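Local coordinates for transcriptional regulator, BadM/Rrf2 family (Thermincola potens, PDB 4CIC), which probably binds DNA as an Rrf2-family transcription factor of the IscR type, linked to regulation of iron-sulfur cluster biogenesis, at residues A56-S61 and I84-G89; V15-D20 and K33-R38; K60-R63 and Y69-A72. The protein carries 3 engineered substitutions. All blocks are in the same frame, centred on the assembly; numbering follows the deposited sequence. Where two conformers were deposited one is given.

Contact 1: A56-S61 and I84-G89; sequences AGLVKS and IRVLEG. With NA (sodium ion), chain D.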
loop_
_atom_site.group_PDB
_atom_site.type_symbol
_atom_site.label_atom_id
_atom_site.label_comp_id
_atom_site.label_asym_id
_atom_site.label_seq_id
_atom_site.Cartn_x
_atom_site.Cartn_y
_atom_site.Cartn_z
ATOM N N ALA A 56 8.426 -12.760 18.997
ATOM C CA ALA A 56 8.275 -11.311 19.083
ATOM C C ALA A 56 7.648 -10.849 20.385
ATOM O O ALA A 56 7.676 -9.664 20.704
ATOM C CB ALA A 56 7.432 -10.815 17.928
ATOM N N GLY A 57 7.046 -11.773 21.119
ATOM C CA GLY A 57 6.432 -11.415 22.383
ATOM C C GLY A 57 4.999 -10.939 22.200
ATOM O O GLY A 57 4.440 -10.296 23.089
ATOM N N LEU A 58 4.403 -11.265 21.057
ATOM C CA LEU A 58 3.019 -10.888 20.771
ATOM C C LEU A 58 2.030 -11.968 21.210
ATOM O O LEU A 58 0.870 -11.678 21.472
ATOM C CB LEU A 58 2.815 -10.583 19.287
ATOM C CG LEU A 58 3.327 -9.196 18.881
ATOM C CD1 LEU A 58 3.215 -8.978 17.376
ATOM C CD2 LEU A 58 2.537 -8.133 19.653
ATOM N N VAL A 59 2.493 -13.214 21.235
ATOM C CA VAL A 59 1.650 -14.307 21.699
ATOM C C VAL A 59 2.462 -15.214 22.594
ATOM O O VAL A 59 3.693 -15.235 22.540
ATOM C CB VAL A 59 1.074 -15.152 20.545
ATOM C CG1 VAL A 59 0.317 -14.275 19.548
ATOM C CG2 VAL A 59 2.170 -15.923 19.862
ATOM N N LYS A 60 1.766 -15.928 23.471
ATOM C CA LYS A 60 2.449 -16.856 24.356
ATOM C C LYS A 60 1.700 -18.178 24.387
ATOM O O LYS A 60 0.499 -18.238 24.117
ATOM C CB LYS A 60 2.595 -16.272 25.763
ATOM C CG LYS A 60 1.297 -15.794 26.367
ATOM C CD LYS A 60 1.490 -15.249 27.778
ATOM C CE LYS A 60 1.858 -16.345 28.757
ATOM N NZ LYS A 60 2.058 -15.789 30.125
ATOM N N SER A 61 2.441 -19.234 24.692
ATOM C CA SER A 61 1.900 -20.570 24.806
ATOM C C SER A 61 1.674 -20.881 26.278
ATOM O O SER A 61 2.453 -20.462 27.138
ATOM C CB SER A 61 2.883 -21.575 24.205
ATOM O OG SER A 61 2.514 -22.901 24.528
ATOM N N ILE A 84 2.404 -6.066 11.704
ATOM C CA ILE A 84 3.005 -6.003 10.379
ATOM C C ILE A 84 4.526 -5.825 10.487
ATOM O O ILE A 84 5.278 -6.490 9.790
ATOM C CB ILE A 84 2.376 -4.862 9.549
ATOM C CG1 ILE A 84 0.880 -5.143 9.303
ATOM C CG2 ILE A 84 3.107 -4.675 8.238
ATOM C CD1 ILE A 84 0.585 -6.526 8.784
ATOM N N ARG A 85 4.985 -4.939 11.358
ATOM C CA ARG A 85 6.430 -4.771 11.550
ATOM C C ARG A 85 7.165 -6.054 11.949
ATOM O O ARG A 85 8.259 -6.348 11.449
ATOM C CB ARG A 85 6.721 -3.682 12.570
ATOM C CG ARG A 85 6.584 -2.288 12.012
ATOM C CD ARG A 85 6.985 -1.270 13.043
ATOM N NE ARG A 85 6.550 0.060 12.650
ATOM C CZ ARG A 85 5.405 0.604 13.042
ATOM N NH1 ARG A 85 4.601 -0.077 13.843
ATOM N NH2 ARG A 85 5.072 1.824 12.641
ATOM N N VAL A 86 6.555 -6.822 12.842
ATOM C CA VAL A 86 7.137 -8.091 13.265
ATOM C C VAL A 86 7.298 -9.039 12.060
ATOM O O VAL A 86 8.356 -9.646 11.855
ATOM C CB VAL A 86 6.269 -8.734 14.347
ATOM C CG1 VAL A 86 6.561 -10.221 14.447
ATOM C CG2 VAL A 86 6.501 -8.023 15.662
ATOM N N LEU A 87 6.266 -9.138 11.237
ATOM C CA LEU A 87 6.285 -10.127 10.168
ATOM C C LEU A 87 7.211 -9.722 9.021
ATOM O O LEU A 87 7.726 -10.563 8.291
ATOM C CB LEU A 87 4.871 -10.372 9.649
ATOM C CG LEU A 87 3.878 -10.919 10.683
ATOM C CD1 LEU A 87 2.498 -11.004 10.056
ATOM C CD2 LEU A 87 4.334 -12.268 11.214
ATOM N N GLU A 88 7.409 -8.426 8.857
ATOM C CA GLU A 88 8.229 -7.971 7.728
ATOM C C GLU A 88 9.727 -7.992 8.037
ATOM O O GLU A 88 10.129 -7.958 9.192
ATOM C CB GLU A 88 7.727 -6.622 7.244
ATOM C CG GLU A 88 6.689 -6.780 6.124
ATOM C CD GLU A 88 5.513 -7.706 6.488
ATOM O OE1 GLU A 88 4.777 -7.392 7.438
ATOM O OE2 GLU A 88 5.277 -8.724 5.795
ATOM N N GLY A 89 10.554 -8.082 7.000
ATOM C CA GLY A 89 11.987 -8.205 7.193
ATOM C C GLY A 89 12.751 -6.955 6.808
ATOM O O GLY A 89 13.423 -6.924 5.777
HETATM NA NA NA D . 10.172 -8.008 11.403
#
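Val86 meets Ala56 and Leu58 with its two methyl groups. CG1 of Val86 lies 3.6 Å from CB of Ala56. CG2 of Val86 is almost as close to that methyl and also reaches CD1 of Leu58, at 3.8 Å. CG1 of Val86 stands anti to the backbone N (chi1 160°), which leaves CG2 beside that nitrogen; both branches can then straddle the alanine methyl. The Leu58 and Val86 side chains run antiparallel as they pass, touching through one methyl each. Gly57 sets up the 56-58 side. It has positive phi (87°) and closes helix 43-55 in a Schellman motif, and the chain then enters strand 59-62, the first strand of the wing in this winged helix-turn-helix fold. Leu58 is buried and also packs on Met18, Leu53 and Ile78. On the other side, helix 80-87 ends with the bond from Glu88 N to Ile84 O, 3.0 Å. Beyond it, a sodium ion is bound by the carbonyl oxygens of Arg85 and Val86, each at 2.5 Å, and of Glu88, at 2.2 Å. The Arg85 guanidinium forms salt bridges with Glu125 and Asp129. Met3 of the second subunit packs on Ile84, Arg85 and Glu88.

Contact 2: V15-D20 and K33-R38; sequences VQAMFD and KSIAER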
loop_
_atom_site.group_PDB
_atom_site.type_symbol
_atom_site.label_atom_id
_atom_site.label_comp_id
_atom_site.label_asym_id
_atom_site.label_seq_id
_atom_site.Cartn_x
_atom_site.Cartn_y
_atom_site.Cartn_z
ATOM N N VAL A 15 -2.757 -10.845 10.783
ATOM C CA VAL A 15 -3.775 -10.039 11.439
ATOM C C VAL A 15 -5.012 -10.864 11.770
ATOM O O VAL A 15 -5.557 -10.711 12.865
ATOM C CB VAL A 15 -4.116 -8.786 10.608
ATOM C CG1 VAL A 15 -5.234 -7.975 11.274
ATOM C CG2 VAL A 15 -2.864 -7.943 10.473
ATOM N N GLN A 16 -5.452 -11.738 10.864
ATOM C CA GLN A 16 -6.613 -12.584 11.186
ATOM C C GLN A 16 -6.361 -13.418 12.430
ATOM O O GLN A 16 -7.249 -13.568 13.269
ATOM C CB GLN A 16 -6.967 -13.544 10.050
ATOM C CG GLN A 16 -7.764 -12.923 8.929
ATOM C CD GLN A 16 -8.209 -13.974 7.925
ATOM O OE1 GLN A 16 -7.461 -14.340 7.021
ATOM N NE2 GLN A 16 -9.423 -14.470 8.091
ATOM N N ALA A 17 -5.168 -13.991 12.536
ATOM C CA ALA A 17 -4.895 -14.906 13.654
ATOM C C ALA A 17 -4.805 -14.117 14.959
ATOM O O ALA A 17 -5.302 -14.564 16.008
ATOM C CB ALA A 17 -3.603 -15.661 13.399
ATOM N N MET A 18 -4.191 -12.929 14.889
ATOM C CA MET A 18 -4.053 -12.095 16.080
ATOM C C MET A 18 -5.409 -11.588 16.514
ATOM O O MET A 18 -5.684 -11.498 17.714
ATOM C CB MET A 18 -3.094 -10.925 15.833
ATOM C CG MET A 18 -1.628 -11.369 15.683
ATOM S SD MET A 18 -0.982 -11.978 17.286
ATOM C CE MET A 18 -1.006 -10.490 18.257
ATOM N N PHE A 19 -6.271 -11.282 15.550
ATOM C CA PHE A 19 -7.612 -10.827 15.899
ATOM C C PHE A 19 -8.422 -11.963 16.532
ATOM O O PHE A 19 -9.165 -11.751 17.494
ATOM C CB PHE A 19 -8.352 -10.213 14.705
ATOM C CG PHE A 19 -9.712 -9.693 15.067
ATOM C CD1 PHE A 19 -9.846 -8.623 15.944
ATOM C CD2 PHE A 19 -10.849 -10.303 14.580
ATOM C CE1 PHE A 19 -11.117 -8.161 16.322
ATOM C CE2 PHE A 19 -12.109 -9.855 14.955
ATOM C CZ PHE A 19 -12.237 -8.766 15.815
ATOM N N ASP A 20 -8.289 -13.166 15.990
ATOM C CA ASP A 20 -8.978 -14.318 16.597
ATOM C C ASP A 20 -8.523 -14.482 18.045
ATOM O O ASP A 20 -9.354 -14.683 18.966
ATOM C CB ASP A 20 -8.719 -15.584 15.769
ATOM C CG ASP A 20 -9.485 -16.806 16.291
ATOM O OD1 ASP A 20 -9.122 -17.331 17.363
ATOM O OD2 ASP A 20 -10.446 -17.242 15.607
ATOM N N LYS A 33 -5.425 -25.249 16.054
ATOM C CA LYS A 33 -6.422 -25.884 15.192
ATOM C C LYS A 33 -7.737 -25.105 15.189
ATOM O O LYS A 33 -8.359 -24.935 14.136
ATOM C CB LYS A 33 -6.681 -27.330 15.617
ATOM C CG LYS A 33 -7.765 -28.006 14.795
ATOM C CD LYS A 33 -8.138 -29.368 15.361
ATOM C CE LYS A 33 -9.318 -29.965 14.604
ATOM N NZ LYS A 33 -9.682 -31.318 15.112
ATOM N N SER A 34 -8.155 -24.629 16.362
ATOM C CA SER A 34 -9.406 -23.883 16.455
ATOM C C SER A 34 -9.325 -22.552 15.714
ATOM O O SER A 34 -10.303 -22.118 15.098
ATOM C CB SER A 34 -9.833 -23.670 17.915
ATOM O OG SER A 34 -9.031 -22.685 18.568
ATOM N N ILE A 35 -8.164 -21.909 15.771
ATOM C CA ILE A 35 -7.963 -20.652 15.037
ATOM C C ILE A 35 -8.045 -20.911 13.539
ATOM O O ILE A 35 -8.728 -20.192 12.793
ATOM C CB ILE A 35 -6.606 -20.004 15.377
ATOM C CG1 ILE A 35 -6.589 -19.527 16.836
ATOM C CG2 ILE A 35 -6.321 -18.815 14.430
ATOM C CD1 ILE A 35 -5.211 -19.054 17.307
ATOM N N ALA A 36 -7.350 -21.953 13.097
ATOM C CA ALA A 36 -7.317 -22.287 11.674
ATOM C C ALA A 36 -8.722 -22.612 11.198
ATOM O O ALA A 36 -9.103 -22.270 10.090
ATOM C CB ALA A 36 -6.381 -23.458 11.423
ATOM N N GLU A 37 -9.503 -23.253 12.062
ATOM C CA GLU A 37 -10.854 -23.654 11.701
ATOM C C GLU A 37 -11.770 -22.438 11.561
ATOM O O GLU A 37 -12.561 -22.347 10.629
ATOM C CB GLU A 37 -11.422 -24.608 12.760
ATOM C CG GLU A 37 -12.470 -25.558 12.238
ATOM C CD GLU A 37 -11.868 -26.861 11.754
ATOM O OE1 GLU A 37 -11.123 -27.496 12.534
ATOM O OE2 GLU A 37 -12.134 -27.248 10.594
ATOM N N ARG A 38 -11.667 -21.506 12.498
ATOM C CA ARG A 38 -12.557 -20.355 12.505
ATOM C C ARG A 38 -12.206 -19.378 11.395
ATOM O O ARG A 38 -13.076 -18.694 10.869
ATOM C CB ARG A 38 -12.482 -19.624 13.842
ATOM C CG ARG A 38 -13.225 -20.318 14.973
ATOM C CD ARG A 38 -13.239 -19.444 16.218
ATOM N NE ARG A 38 -11.907 -19.294 16.791
ATOM C CZ ARG A 38 -11.380 -20.132 17.679
ATOM N NH1 ARG A 38 -12.084 -21.182 18.097
ATOM N NH2 ARG A 38 -10.157 -19.919 18.160
#
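Asp20 and Arg38 form a two-bond salt bridge between helix 9-23 and helix 32-39. Arg38 grips the carboxylate side-on. NE of Arg38 donates to OD2 of Asp20 at 2.8 Å, and NH2 of Arg38 donates to OD1 of Asp20 at 2.9 Å. Both bonds are nearly straight. Each oxygen uses its syn lone pair. The carboxylate and guanidinium planes are nearly coplanar, so the two flat groups meet edge to edge. Helix 32-39 is the first helix of the helix-turn-helix in this Rrf2-type winged fold, and helix 43-55 follows it as the probable recognition helix.

The Asp20 carboxylate is swung toward helix 32-39 by a CG anti to the backbone N (chi1 -176°). Arg38 bends at chi3, which folds its guanidinium back over its own helix. There the carbonyl oxygen of Ser34 lies over one face of the group, and NH2 makes a weak bond to OG of Ser34. OD2 of Asp20 has a second donor in NE2 of Gln39. The buried carboxylate is thus held by three N-H groups. This setting would be expected to favour its ionised form.

Further in, Ile35 carries the packing. The helix segments run at 115° to each other, with axes 10.1 Å apart at closest approach. Ile35 points toward helix 9-23. Its CG2 methyl faces Ala17, 4.3 Å from CB of Ala17. Ala17 also touches Leu46 of helix 43-55, which links the first helix to both helices of the motif. On the other branch, CG1 of Ile35 lies over one face of the Asp20 carboxylate, 3.4 Å from OD1 of Asp20.

Contact 3: K60-R63 and Y69-A72; sequences KSVR and YILA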
loop_
_atom_site.group_PDB
_atom_site.type_symbol
_atom_site.label_atom_id
_atom_site.label_comp_id
_atom_site.label_asym_id
_atom_site.label_seq_id
_atom_site.Cartn_x
_atom_site.Cartn_y
_atom_site.Cartn_z
ATOM N N LYS A 60 1.766 -15.928 23.471
ATOM C CA LYS A 60 2.449 -16.856 24.356
ATOM C C LYS A 60 1.700 -18.178 24.387
ATOM O O LYS A 60 0.499 -18.238 24.117
ATOM C CB LYS A 60 2.595 -16.272 25.763
ATOM C CG LYS A 60 1.297 -15.794 26.367
ATOM C CD LYS A 60 1.490 -15.249 27.778
ATOM C CE LYS A 60 1.858 -16.345 28.757
ATOM N NZ LYS A 60 2.058 -15.789 30.125
ATOM N N SER A 61 2.441 -19.234 24.692
ATOM C CA SER A 61 1.900 -20.570 24.806
ATOM C C SER A 61 1.674 -20.881 26.278
ATOM O O SER A 61 2.453 -20.462 27.138
ATOM C CB SER A 61 2.883 -21.575 24.205
ATOM O OG SER A 61 2.514 -22.901 24.528
ATOM N N VAL A 62 0.598 -21.599 26.574
ATOM C CA VAL A 62 0.336 -22.025 27.941
ATOM C C VAL A 62 0.153 -23.550 27.990
ATOM O O VAL A 62 -0.318 -24.156 27.027
ATOM C CB VAL A 62 -0.891 -21.311 28.518
ATOM C CG1 VAL A 62 -0.708 -19.804 28.463
ATOM C CG2 VAL A 62 -2.104 -21.697 27.743
ATOM N N ARG A 63 0.527 -24.163 29.108
ATOM C CA ARG A 63 0.578 -25.625 29.208
ATOM C C ARG A 63 -0.653 -26.293 29.835
ATOM O O ARG A 63 -0.564 -27.433 30.291
ATOM C CB ARG A 63 1.805 -26.051 30.018
ATOM C CG ARG A 63 3.080 -25.291 29.723
ATOM C CD ARG A 63 4.162 -25.705 30.710
ATOM N NE ARG A 63 5.380 -24.911 30.586
ATOM C CZ ARG A 63 6.419 -25.009 31.412
ATOM N NH1 ARG A 63 6.385 -25.866 32.424
ATOM N NH2 ARG A 63 7.490 -24.248 31.229
ATOM N N TYR A 69 -2.801 -21.108 22.936
ATOM C CA TYR A 69 -2.152 -19.812 22.751
ATOM C C TYR A 69 -3.042 -18.675 23.215
ATOM O O TYR A 69 -4.262 -18.756 23.081
ATOM C CB TYR A 69 -1.796 -19.614 21.270
ATOM C CG TYR A 69 -0.639 -20.496 20.848
ATOM C CD1 TYR A 69 -0.853 -21.792 20.392
ATOM C CD2 TYR A 69 0.671 -20.048 20.960
ATOM C CE1 TYR A 69 0.212 -22.607 20.033
ATOM C CE2 TYR A 69 1.735 -20.852 20.604
ATOM C CZ TYR A 69 1.500 -22.126 20.137
ATOM O OH TYR A 69 2.568 -22.916 19.779
ATOM N N ILE A 70 -2.420 -17.617 23.743
ATOM C CA ILE A 70 -3.124 -16.380 24.104
ATOM C C ILE A 70 -2.277 -15.186 23.690
ATOM O O ILE A 70 -1.074 -15.324 23.488
ATOM C CB ILE A 70 -3.396 -16.248 25.632
ATOM C CG1 ILE A 70 -2.099 -16.354 26.431
ATOM C CG2 ILE A 70 -4.333 -17.293 26.070
ATOM C CD1 ILE A 70 -2.251 -15.989 27.894
ATOM N N LEU A 71 -2.901 -14.024 23.529
ATOM C CA LEU A 71 -2.114 -12.807 23.327
ATOM C C LEU A 71 -1.199 -12.607 24.525
ATOM O O LEU A 71 -1.576 -12.893 25.676
ATOM C CB LEU A 71 -3.014 -11.581 23.195
ATOM C CG LEU A 71 -3.978 -11.472 22.023
ATOM C CD1 LEU A 71 -4.804 -10.207 22.173
ATOM C CD2 LEU A 71 -3.217 -11.441 20.712
ATOM N N ALA A 72 -0.001 -12.095 24.253
ATOM C CA ALA A 72 0.979 -11.813 25.300
ATOM C C ALA A 72 0.937 -10.360 25.794
ATOM O O ALA A 72 1.617 -10.013 26.770
ATOM C CB ALA A 72 2.375 -12.160 24.805
#
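Lys60 lays the aliphatic part of its side chain alongside Ile70, the two running in parallel. The two residues face each other across the beta hairpin of strands 59-62 and 68-71, the wing of this winged helix-turn-helix fold. CG of Lys60 is 3.4 Å from CG1 of Ile70, tighter than usual for two carbons. Further out, CD of Lys60 is 3.8 Å from CD1 of Ile70. CG of Lys60 and CG1 of Ile70 each stand between the backbone N and the carbonyl carbon of their own residue (chi1 53° in Lys60, 56° in Ile70). The matching torsions bring the chains side by side.

Lys60 and Ile70 are an antiparallel hydrogen-bonded pair. N of Lys60 donates to O of Ile70 at 2.9 Å, and N of Ile70 returns a bond to O of Lys60 at 3.0 Å. The segments are twisted, at 137° between their directions. CB of Ala72 packs beyond the pair, near N and CG of Lys60. CG1 of Val62 touches CD1 of Ile70, the two side chains crossing at about a right angle. Pro29 of a neighbouring loop touches Val62 and Ile70.

Ser61 and Tyr69 form the adjacent non-hydrogen-bonded pair, on the face opposite Lys60 and Ile70. CB of Ser61 approaches CE2 of Tyr69 at 3.8 Å, obliquely to the ring. Arg54 of helix 43-55 touches both side chains, and Ile50 also meets the tyrosine, so this face of the wing rests on the probable recognition helix. Backbone carbon joins in too: CA of Tyr69 makes a CH...O contact with O of Lys60, at 3.4 Å.

How the contacts relate
The three contacts lie within one winged helix-turn-helix domain. Contact 2 comes first along the chain, joining helix 9-23 to helix 32-39. Contacts 1 and 3 follow, both starting from strand 59-62 and sharing Lys60 and Ser61. Contact 3 pairs this strand with strand 68-71; contact 1 joins the turn before it to helix 80-87. Contact centres are about 13 Å apart for 1 and 3 and for 2 and 3, and about 15 Å for 1 and 2. Met18 of helix 9-23 packs on Val59 and Leu71, tying the wing to the first helix. Contacts 1 and 2 also touch the second subunit, through helix 9-23 and the end of helix 80-87.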